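Local coordinates for acyl-[acyl-carrier-protein]--UDP-N-acetylglucosamine O-acyltransferase (Helicobacter pylori, PDB 1J2Z) that transfers a (3R)-hydroxyacyl chain from acyl carrier protein to UDP-N-acetylglucosamine, the first step in making lipid A, at residues A[150-155]-A[168-173]; A[67-72]-A[93-98]; A[2-7]-A[20-25]. All blocks are in the same frame, centred on the assembly; numbering follows the deposited sequence.

Overall arrangement
The three contacts lie along the left-handed parallel beta-helix of one subunit. Contact 3 joins the N-terminal residues to the next coil, contact 2 fastens a loop projecting from the middle coils, and contact 1 joins two coils near the C-terminal helices. Contacts 1 and 2 reach the same sheet, their centres about 21 Å apart and nearest atoms about 11 Å. Contact 2 belongs to the substrate site, and its Gln69 and Asp70 line the octyl thioglucoside pocket. In contact 1, the side chain of Ile155 is about 8 Å from that of Gln157, which probably also binds substrate. Contact 3 lies away from these sites, its centre about 27 Å from that of contact 2.

Contact 1: A[150-155]-A[168-173]; sequences GGLTAI and AGKSAL
Thr153 and Ser171 occupy equivalent places on successive coils of the left-handed parallel beta-helix, 18 residues apart, and the Thr153 hydroxyl ties this corner of one coil to the same corner of the next. The hydroxyl of Thr153 sits anti to its carbonyl carbon (chi1 -73°), a position in which OG1 accepts the nearly straight N-H of Ser171 (Ser171 N to Thr153 OG1 3.2 Å, 165° at the hydrogen). Thr153 OG1 also approaches Ala168 O at 2.9 Å, although Gly150 O competes for its single proton. Past the corner the backbones run as parallel strands: Ala154 N bonds to Ser171 O (2.9 Å), and Leu173 N to Ala154 O (3.0 Å).

Ile155 and Leu173 point the same way and lie alongside each other, with Ile155 CD1 3.8 Å from Leu173 CB; both also pack on Ile167. At the turn, Leu152 and Lys170 share a positive phi, and their side chains run abreast. Lys170 NZ then reaches Leu152 O of the second subunit, linking the coil stack to the trimer. Within its own coil, Ser171 OG donates to Ala168 O at 2.7 Å, standing 52° out of that carbonyl's plane.

Contact 2: A[67-72]-A[93-98]; sequences QPQDLK and MINPGT. With SOG (octyl 1-thio-beta-D-glucopyranoside), chain B; SO4 (sulfate ion), chain C.
Pro68 packs against the residues following strand 93-94, its ring crossing the methyl branch of Thr98 at an angle (Pro68 CG to Thr98 CG2 3.9 Å). Asn95 comes at the backbone of the same proline, with Asn95 CB 3.7 Å from Pro68 CA, and Pro96 touches the ring near CD. Thr98 keeps its methyl for this packing while its hydroxyl bonds to Asp122.

The side chain of Gln69 links this apolar patch to the bound octyl thioglucoside. Its CG is anti to the carbonyl carbon (chi1 -58°), and the chain is extended beyond it, which brings the amide alongside sugar O4. Gln69 CB lies 3.5 Å from O4 of the sugar; CG is near both that oxygen and the methyl of Met93. Gln69 CD meets Met93 CE at 3.7 Å, the bent methionine chain crossing the glutamine obliquely. At the tip the two branches part: NE2 remains near the methyl (Gln69 NE2 to Met93 CE 3.8 Å), whereas OE1 is 2.7 Å from sugar O4 and accepts a hydrogen bond from Asn133 ND2 of the third subunit.

Next along the loop, Asp70 N makes a weak bond to sugar O3, 2.8 Å long but with only 117° at the hydrogen. At the start of 67-72, Gln67 N donates almost straight (168°) to a sulfate, probably from the crystallisation liquor, and Gln67 NE2 reaches the same ion; Gln67 O is bonded by Arg89 of the third subunit. With Gln69 to Lys72 binding substrate, and His121, a probable substrate-binding residue, touching Pro68 and Asp70, this is the LpxA substrate site: a loop projecting from the left-handed beta-helix to a cleft bordered by a neighbouring subunit.

Contact 3: A[2-7]-A[20-25]; sequences SKIAKT and VEIGEF. With SO4 (sulfate ion), chain D.
Thr7 OG1 is gripped by two groups of 20-25: it donates to Glu24 OE2 at 2.6 Å and accepts from Phe25 N at 3.1 Å, the latter with 155° at the hydrogen. The hydroxyl lies between the backbone N and the carbonyl carbon of its own residue (chi1 57°), where it can serve both partners and stand 3.7 Å above one face of the Phe25 ring, offset toward the rim. Thr7 CB touches the ring at Phe25 CE2. A bend at chi2 (-78°) turns the Glu24 carboxylate back over Ala5 to reach this hydroxyl, and a water accepting from Thr7 N lies within bonding distance of Glu24 OE2 as well.

Farther back, a single bridge between Ile4 and Ile22 rests on two backbone bonds, Ile22 N to Lys3 O (3.0 Å) and Ala5 N to Ile22 O (2.8 Å). Ile4 and Ile22 run side by side, Ile4 CG2 being 4.1 Å from Ile22 CB. Lys3 NZ bonds a sulfate oxygen (O2, 2.8 Å), and Lys6 N holds the ion weakly.

Strand 21-22 is the outermost of its sheet within the chain: Glu21 bonds strand 39-40 through Leu40, while 2-7 runs beside strand 21-22 before leading into strand 9-10, whose Ile10 meets both Ile4 and Ile22. Around the trimer, Phe25 makes edge-to-face contacts with Phe25 of both neighbouring subunits.

Contact 1: A[150-155]-A[168-173]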
loop_
_atom_site.group_PDB
_atom_site.type_symbol
_atom_site.label_atom_id
_atom_site.label_comp_id
_atom_site.label_asym_id
_atom_site.label_seq_id
_atom_site.Cartn_x
_atom_site.Cartn_y
_atom_site.Cartn_z
ATOM N N GLY A 150 7.607 -3.425 10.820
ATOM C CA GLY A 150 6.474 -4.197 10.336
ATOM C C GLY A 150 5.732 -3.589 9.162
ATOM O O GLY A 150 5.751 -2.377 8.951
ATOM N N GLY A 151 5.046 -4.447 8.412
ATOM C CA GLY A 151 4.316 -4.010 7.239
ATOM C C GLY A 151 3.326 -2.871 7.399
ATOM O O GLY A 151 2.692 -2.706 8.443
ATOM N N LEU A 152 3.213 -2.079 6.338
ATOM C CA LEU A 152 2.285 -0.955 6.278
ATOM C C LEU A 152 2.530 0.137 7.317
ATOM O O LEU A 152 1.606 0.864 7.687
ATOM C CB LEU A 152 0.843 -1.474 6.395
ATOM C CG LEU A 152 0.487 -2.637 5.457
ATOM C CD1 LEU A 152 -0.964 -3.034 5.654
ATOM C CD2 LEU A 152 0.729 -2.231 4.012
ATOM N N THR A 153 3.769 0.250 7.787
ATOM C CA THR A 153 4.119 1.281 8.764
ATOM C C THR A 153 4.626 2.520 8.036
ATOM O O THR A 153 5.340 2.419 7.036
ATOM C CB THR A 153 5.222 0.795 9.739
ATOM O OG1 THR A 153 4.664 -0.148 10.660
ATOM C CG2 THR A 153 5.818 1.968 10.520
ATOM N N ALA A 154 4.242 3.690 8.536
ATOM C CA ALA A 154 4.676 4.949 7.947
ATOM C C ALA A 154 5.562 5.673 8.950
ATOM O O ALA A 154 5.197 5.809 10.115
ATOM C CB ALA A 154 3.467 5.816 7.600
ATOM N N ILE A 155 6.730 6.115 8.495
ATOM C CA ILE A 155 7.668 6.844 9.346
ATOM C C ILE A 155 7.709 8.261 8.792
ATOM O O ILE A 155 7.948 8.454 7.599
ATOM C CB ILE A 155 9.094 6.249 9.280
ATOM C CG1 ILE A 155 9.053 4.734 9.518
ATOM C CG2 ILE A 155 9.987 6.927 10.320
ATOM C CD1 ILE A 155 8.553 4.323 10.880
ATOM N N ALA A 168 6.342 -2.299 15.239
ATOM C CA ALA A 168 5.198 -3.117 14.845
ATOM C C ALA A 168 4.550 -2.616 13.558
ATOM O O ALA A 168 4.642 -1.439 13.224
ATOM C CB ALA A 168 4.166 -3.143 15.969
ATOM N N GLY A 169 3.887 -3.517 12.844
ATOM C CA GLY A 169 3.230 -3.137 11.609
ATOM C C GLY A 169 2.099 -2.149 11.828
ATOM O O GLY A 169 1.608 -1.992 12.944
ATOM N N LYS A 170 1.689 -1.480 10.754
ATOM C CA LYS A 170 0.609 -0.497 10.800
ATOM C C LYS A 170 0.815 0.648 11.788
ATOM O O LYS A 170 -0.150 1.243 12.263
ATOM C CB LYS A 170 -0.728 -1.188 11.091
ATOM C CG LYS A 170 -1.382 -1.794 9.860
ATOM C CD LYS A 170 -2.750 -2.360 10.189
ATOM C CE LYS A 170 -3.539 -2.659 8.924
ATOM N NZ LYS A 170 -3.877 -1.412 8.179
ATOM N N SER A 171 2.065 0.969 12.097
ATOM C CA SER A 171 2.331 2.065 13.018
ATOM C C SER A 171 2.581 3.345 12.233
ATOM O O SER A 171 2.838 3.313 11.027
ATOM C CB SER A 171 3.564 1.767 13.873
ATOM O OG SER A 171 3.417 0.564 14.599
ATOM N N ALA A 172 2.495 4.472 12.929
ATOM C CA ALA A 172 2.752 5.780 12.346
ATOM C C ALA A 172 3.703 6.412 13.356
ATOM O O ALA A 172 3.285 6.812 14.441
ATOM C CB ALA A 172 1.459 6.587 12.241
ATOM N N LEU A 173 4.984 6.481 13.007
ATOM C CA LEU A 173 5.993 7.022 13.914
ATOM C C LEU A 173 6.399 8.455 13.586
ATOM O O LEU A 173 6.847 8.751 12.474
ATOM C CB LEU A 173 7.228 6.112 13.910
ATOM C CG LEU A 173 8.355 6.394 14.907
ATOM C CD1 LEU A 173 7.831 6.285 16.348
ATOM C CD2 LEU A 173 9.483 5.388 14.678
#

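Contact 2: A[67-72]-A[93-98]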
loop_
_atom_site.group_PDB
_atom_site.type_symbol
_atom_site.label_atom_id
_atom_site.label_comp_id
_atom_site.label_asym_id
_atom_site.label_seq_id
_atom_site.Cartn_x
_atom_site.Cartn_y
_atom_site.Cartn_z
ATOM N N GLN A 67 13.793 10.684 -9.656
ATOM C CA GLN A 67 13.809 11.881 -8.820
ATOM C C GLN A 67 12.875 11.852 -7.617
ATOM O O GLN A 67 11.798 11.254 -7.658
ATOM C CB GLN A 67 13.509 13.117 -9.674
ATOM C CG GLN A 67 12.262 13.004 -10.526
ATOM C CD GLN A 67 12.107 14.172 -11.486
ATOM O OE1 GLN A 67 11.808 15.294 -11.077
ATOM N NE2 GLN A 67 12.320 13.913 -12.770
ATOM N N PRO A 68 13.286 12.496 -6.515
ATOM C CA PRO A 68 12.427 12.509 -5.330
ATOM C C PRO A 68 11.065 13.125 -5.644
ATOM O O PRO A 68 10.928 13.908 -6.587
ATOM C CB PRO A 68 13.235 13.325 -4.313
ATOM C CG PRO A 68 14.185 14.124 -5.154
ATOM C CD PRO A 68 14.566 13.171 -6.248
ATOM N N GLN A 69 10.058 12.747 -4.864
ATOM C CA GLN A 69 8.709 13.257 -5.063
ATOM C C GLN A 69 8.600 14.671 -4.508
ATOM O O GLN A 69 7.787 15.471 -4.969
ATOM C CB GLN A 69 7.700 12.328 -4.384
ATOM C CG GLN A 69 7.786 10.899 -4.904
ATOM C CD GLN A 69 6.686 10.006 -4.371
ATOM O OE1 GLN A 69 6.626 9.707 -3.178
ATOM N NE2 GLN A 69 5.807 9.572 -5.259
ATOM N N ASP A 70 9.445 14.970 -3.526
ATOM C CA ASP A 70 9.490 16.286 -2.895
ATOM C C ASP A 70 9.437 17.419 -3.926
ATOM O O ASP A 70 10.101 17.365 -4.963
ATOM C CB ASP A 70 10.766 16.402 -2.058
ATOM C CG ASP A 70 10.980 17.794 -1.504
ATOM O OD1 ASP A 70 10.092 18.295 -0.780
ATOM O OD2 ASP A 70 12.041 18.386 -1.789
ATOM N N LEU A 71 8.646 18.447 -3.629
ATOM C CA LEU A 71 8.498 19.589 -4.527
ATOM C C LEU A 71 9.722 20.496 -4.508
ATOM O O LEU A 71 10.068 21.104 -5.521
ATOM C CB LEU A 71 7.257 20.402 -4.147
ATOM C CG LEU A 71 6.966 21.652 -4.988
ATOM C CD1 LEU A 71 6.722 21.253 -6.439
ATOM C CD2 LEU A 71 5.754 22.383 -4.422
ATOM N N LYS A 72 10.370 20.589 -3.350
ATOM C CA LYS A 72 11.552 21.430 -3.194
ATOM C C LYS A 72 12.674 21.031 -4.151
ATOM O O LYS A 72 13.532 21.847 -4.486
ATOM C CB LYS A 72 12.060 21.363 -1.748
ATOM C CG LYS A 72 13.300 22.213 -1.485
ATOM C CD LYS A 72 13.765 22.119 -0.035
ATOM C CE LYS A 72 15.006 22.976 0.198
ATOM N NZ LYS A 72 15.485 22.923 1.608
ATOM N N MET A 93 10.321 1.481 -4.371
ATOM C CA MET A 93 10.626 2.739 -5.041
ATOM C C MET A 93 11.552 3.503 -4.110
ATOM O O MET A 93 11.179 3.825 -2.984
ATOM C CB MET A 93 9.335 3.518 -5.289
ATOM C CG MET A 93 9.421 4.565 -6.394
ATOM S SD MET A 93 10.033 6.138 -5.817
ATOM C CE MET A 93 8.497 6.954 -5.335
ATOM N N ILE A 94 12.764 3.773 -4.581
ATOM C CA ILE A 94 13.766 4.457 -3.776
ATOM C C ILE A 94 14.348 5.646 -4.530
ATOM O O ILE A 94 14.841 5.503 -5.647
ATOM C CB ILE A 94 14.905 3.489 -3.404
ATOM C CG1 ILE A 94 14.326 2.265 -2.687
ATOM C CG2 ILE A 94 15.918 4.187 -2.505
ATOM C CD1 ILE A 94 15.356 1.214 -2.341
ATOM N N ASN A 95 14.294 6.818 -3.906
ATOM C CA ASN A 95 14.805 8.034 -4.523
ATOM C C ASN A 95 16.130 8.481 -3.926
ATOM O O ASN A 95 16.461 8.124 -2.794
ATOM C CB ASN A 95 13.790 9.168 -4.350
ATOM C CG ASN A 95 12.427 8.811 -4.899
ATOM O OD1 ASN A 95 12.292 8.460 -6.071
ATOM N ND2 ASN A 95 11.410 8.899 -4.055
ATOM N N PRO A 96 16.911 9.258 -4.693
ATOM C CA PRO A 96 18.204 9.769 -4.235
ATOM C C PRO A 96 17.944 10.994 -3.359
ATOM O O PRO A 96 16.792 11.417 -3.209
ATOM C CB PRO A 96 18.929 10.106 -5.540
ATOM C CG PRO A 96 17.806 10.484 -6.455
ATOM C CD PRO A 96 16.759 9.446 -6.147
ATOM N N GLY A 97 19.002 11.561 -2.787
ATOM C CA GLY A 97 18.841 12.705 -1.904
ATOM C C GLY A 97 18.575 14.038 -2.574
ATOM O O GLY A 97 18.271 14.086 -3.759
ATOM N N THR A 98 18.675 15.114 -1.793
ATOM C CA THR A 98 18.459 16.475 -2.283
ATOM C C THR A 98 19.536 17.404 -1.724
ATOM O O THR A 98 20.243 17.064 -0.769
ATOM C CB THR A 98 17.091 17.048 -1.837
ATOM O OG1 THR A 98 17.033 17.081 -0.408
ATOM C CG2 THR A 98 15.944 16.206 -2.372
HETATM C C1 SOG B . 7.698 13.532 1.918
HETATM C C2 SOG B . 8.839 13.799 0.905
HETATM C C3 SOG B . 8.552 13.043 -0.400
HETATM C C4 SOG B . 8.465 11.549 -0.072
HETATM C C5 SOG B . 7.319 11.320 0.946
HETATM C C6 SOG B . 7.212 9.848 1.318
HETATM C "C1'" SOG B . 6.774 14.688 3.808
HETATM C "C2'" SOG B . 6.724 14.055 5.186
HETATM C "C3'" SOG B . 6.042 14.972 6.185
HETATM C "C4'" SOG B . 5.992 14.345 7.570
HETATM C "C5'" SOG B . 5.308 15.270 8.568
HETATM C "C6'" SOG B . 5.137 14.589 9.910
HETATM C "C7'" SOG B . 4.458 15.495 10.910
HETATM C "C8'" SOG B . 4.299 14.789 12.235
HETATM S S1 SOG B . 7.958 14.215 3.154
HETATM O O2 SOG B . 8.943 15.193 0.644
HETATM O O3 SOG B . 9.593 13.271 -1.327
HETATM O O4 SOG B . 8.213 10.811 -1.256
HETATM O O5 SOG B . 7.586 12.098 2.147
HETATM O O6 SOG B . 6.423 9.164 0.363
HETATM S S SO4 C . 14.194 10.868 -13.592
HETATM O O1 SO4 C . 14.461 9.563 -14.195
HETATM O O2 SO4 C . 15.453 11.540 -13.313
HETATM O O3 SO4 C . 13.405 11.692 -14.495
HETATM O O4 SO4 C . 13.447 10.711 -12.345
#

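Contact 3: A[2-7]-A[20-25]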
loop_
_atom_site.group_PDB
_atom_site.type_symbol
_atom_site.label_atom_id
_atom_site.label_comp_id
_atom_site.label_asym_id
_atom_site.label_seq_id
_atom_site.Cartn_x
_atom_site.Cartn_y
_atom_site.Cartn_z
ATOM N N SER A 2 25.618 -14.859 -14.590
ATOM C CA SER A 2 26.541 -14.022 -15.410
ATOM C C SER A 2 25.961 -13.756 -16.795
ATOM O O SER A 2 26.683 -13.779 -17.791
ATOM C CB SER A 2 27.896 -14.720 -15.554
ATOM O OG SER A 2 28.479 -14.971 -14.287
ATOM N N LYS A 3 24.658 -13.500 -16.858
ATOM C CA LYS A 3 24.013 -13.240 -18.135
ATOM C C LYS A 3 23.229 -11.933 -18.167
ATOM O O LYS A 3 22.507 -11.597 -17.229
ATOM C CB LYS A 3 23.081 -14.394 -18.500
ATOM C CG LYS A 3 22.420 -14.238 -19.858
ATOM C CD LYS A 3 23.463 -14.032 -20.951
ATOM C CE LYS A 3 22.819 -14.058 -22.322
ATOM N NZ LYS A 3 22.088 -15.337 -22.514
ATOM N N ILE A 4 23.385 -11.202 -19.265
ATOM C CA ILE A 4 22.701 -9.936 -19.467
ATOM C C ILE A 4 21.707 -10.099 -20.613
ATOM O O ILE A 4 22.105 -10.330 -21.756
ATOM C CB ILE A 4 23.703 -8.826 -19.822
ATOM C CG1 ILE A 4 24.664 -8.617 -18.648
ATOM C CG2 ILE A 4 22.960 -7.539 -20.167
ATOM C CD1 ILE A 4 25.773 -7.631 -18.928
ATOM N N ALA A 5 20.417 -9.990 -20.300
ATOM C CA ALA A 5 19.371 -10.129 -21.309
ATOM C C ALA A 5 19.568 -9.144 -22.462
ATOM O O ALA A 5 19.849 -7.963 -22.248
ATOM C CB ALA A 5 18.001 -9.923 -20.672
ATOM N N LYS A 6 19.413 -9.642 -23.685
ATOM C CA LYS A 6 19.579 -8.822 -24.879
ATOM C C LYS A 6 18.514 -7.732 -24.993
ATOM O O LYS A 6 18.748 -6.692 -25.606
ATOM C CB LYS A 6 19.535 -9.706 -26.124
ATOM C CG LYS A 6 19.852 -8.978 -27.416
ATOM C CD LYS A 6 19.931 -9.954 -28.584
ATOM C CE LYS A 6 20.972 -11.044 -28.331
ATOM N NZ LYS A 6 22.336 -10.485 -28.099
ATOM N N THR A 7 17.342 -7.977 -24.412
ATOM C CA THR A 7 16.250 -7.010 -24.463
ATOM C C THR A 7 16.441 -5.851 -23.487
ATOM O O THR A 7 15.776 -4.823 -23.604
ATOM C CB THR A 7 14.904 -7.669 -24.134
ATOM O OG1 THR A 7 14.989 -8.284 -22.846
ATOM C CG2 THR A 7 14.541 -8.718 -25.186
ATOM N N VAL A 20 27.711 -9.681 -13.209
ATOM C CA VAL A 20 26.385 -9.081 -13.064
ATOM C C VAL A 20 25.319 -9.736 -13.946
ATOM O O VAL A 20 25.536 -9.973 -15.127
ATOM C CB VAL A 20 26.414 -7.568 -13.383
ATOM C CG1 VAL A 20 25.003 -6.985 -13.310
ATOM C CG2 VAL A 20 27.330 -6.853 -12.401
ATOM N N GLU A 21 24.166 -10.023 -13.353
ATOM C CA GLU A 21 23.057 -10.625 -14.081
ATOM C C GLU A 21 21.963 -9.579 -14.254
ATOM O O GLU A 21 21.565 -8.919 -13.291
ATOM C CB GLU A 21 22.498 -11.821 -13.312
ATOM C CG GLU A 21 23.480 -12.962 -13.142
ATOM C CD GLU A 21 22.890 -14.103 -12.337
ATOM O OE1 GLU A 21 21.838 -14.635 -12.751
ATOM O OE2 GLU A 21 23.473 -14.461 -11.293
ATOM N N ILE A 22 21.476 -9.433 -15.481
ATOM C CA ILE A 22 20.436 -8.456 -15.774
ATOM C C ILE A 22 19.311 -9.156 -16.530
ATOM O O ILE A 22 19.522 -9.693 -17.616
ATOM C CB ILE A 22 21.014 -7.288 -16.612
ATOM C CG1 ILE A 22 22.105 -6.574 -15.806
ATOM C CG2 ILE A 22 19.912 -6.312 -16.995
ATOM C CD1 ILE A 22 22.788 -5.434 -16.544
ATOM N N GLY A 23 18.120 -9.155 -15.938
ATOM C CA GLY A 23 16.983 -9.817 -16.553
ATOM C C GLY A 23 16.397 -9.096 -17.746
ATOM O O GLY A 23 16.861 -8.022 -18.122
ATOM N N GLU A 24 15.361 -9.688 -18.335
ATOM C CA GLU A 24 14.693 -9.122 -19.506
ATOM C C GLU A 24 14.092 -7.739 -19.255
ATOM O O GLU A 24 13.541 -7.469 -18.190
ATOM C CB GLU A 24 13.563 -10.050 -19.971
ATOM C CG GLU A 24 13.956 -11.503 -20.142
ATOM C CD GLU A 24 14.706 -11.762 -21.427
ATOM O OE1 GLU A 24 15.158 -12.907 -21.617
ATOM O OE2 GLU A 24 14.838 -10.827 -22.250
ATOM N N PHE A 25 14.200 -6.874 -20.256
ATOM C CA PHE A 25 13.631 -5.532 -20.209
ATOM C C PHE A 25 14.079 -4.584 -19.097
ATOM O O PHE A 25 13.362 -3.642 -18.776
ATOM C CB PHE A 25 12.097 -5.634 -20.187
ATOM C CG PHE A 25 11.532 -6.507 -21.280
ATOM C CD1 PHE A 25 10.715 -7.589 -20.969
ATOM C CD2 PHE A 25 11.843 -6.263 -22.616
ATOM C CE1 PHE A 25 10.212 -8.426 -21.971
ATOM C CE2 PHE A 25 11.349 -7.091 -23.631
ATOM C CZ PHE A 25 10.531 -8.176 -23.307
HETATM S S SO4 D . 19.086 -13.619 -23.908
HETATM O O1 SO4 D . 18.330 -13.702 -25.153
HETATM O O2 SO4 D . 19.471 -14.953 -23.483
HETATM O O3 SO4 D . 20.277 -12.812 -24.098
HETATM O O4 SO4 D . 18.278 -13.008 -22.854
HETATM O O HOH W 1 16.568 -10.991 -24.300
#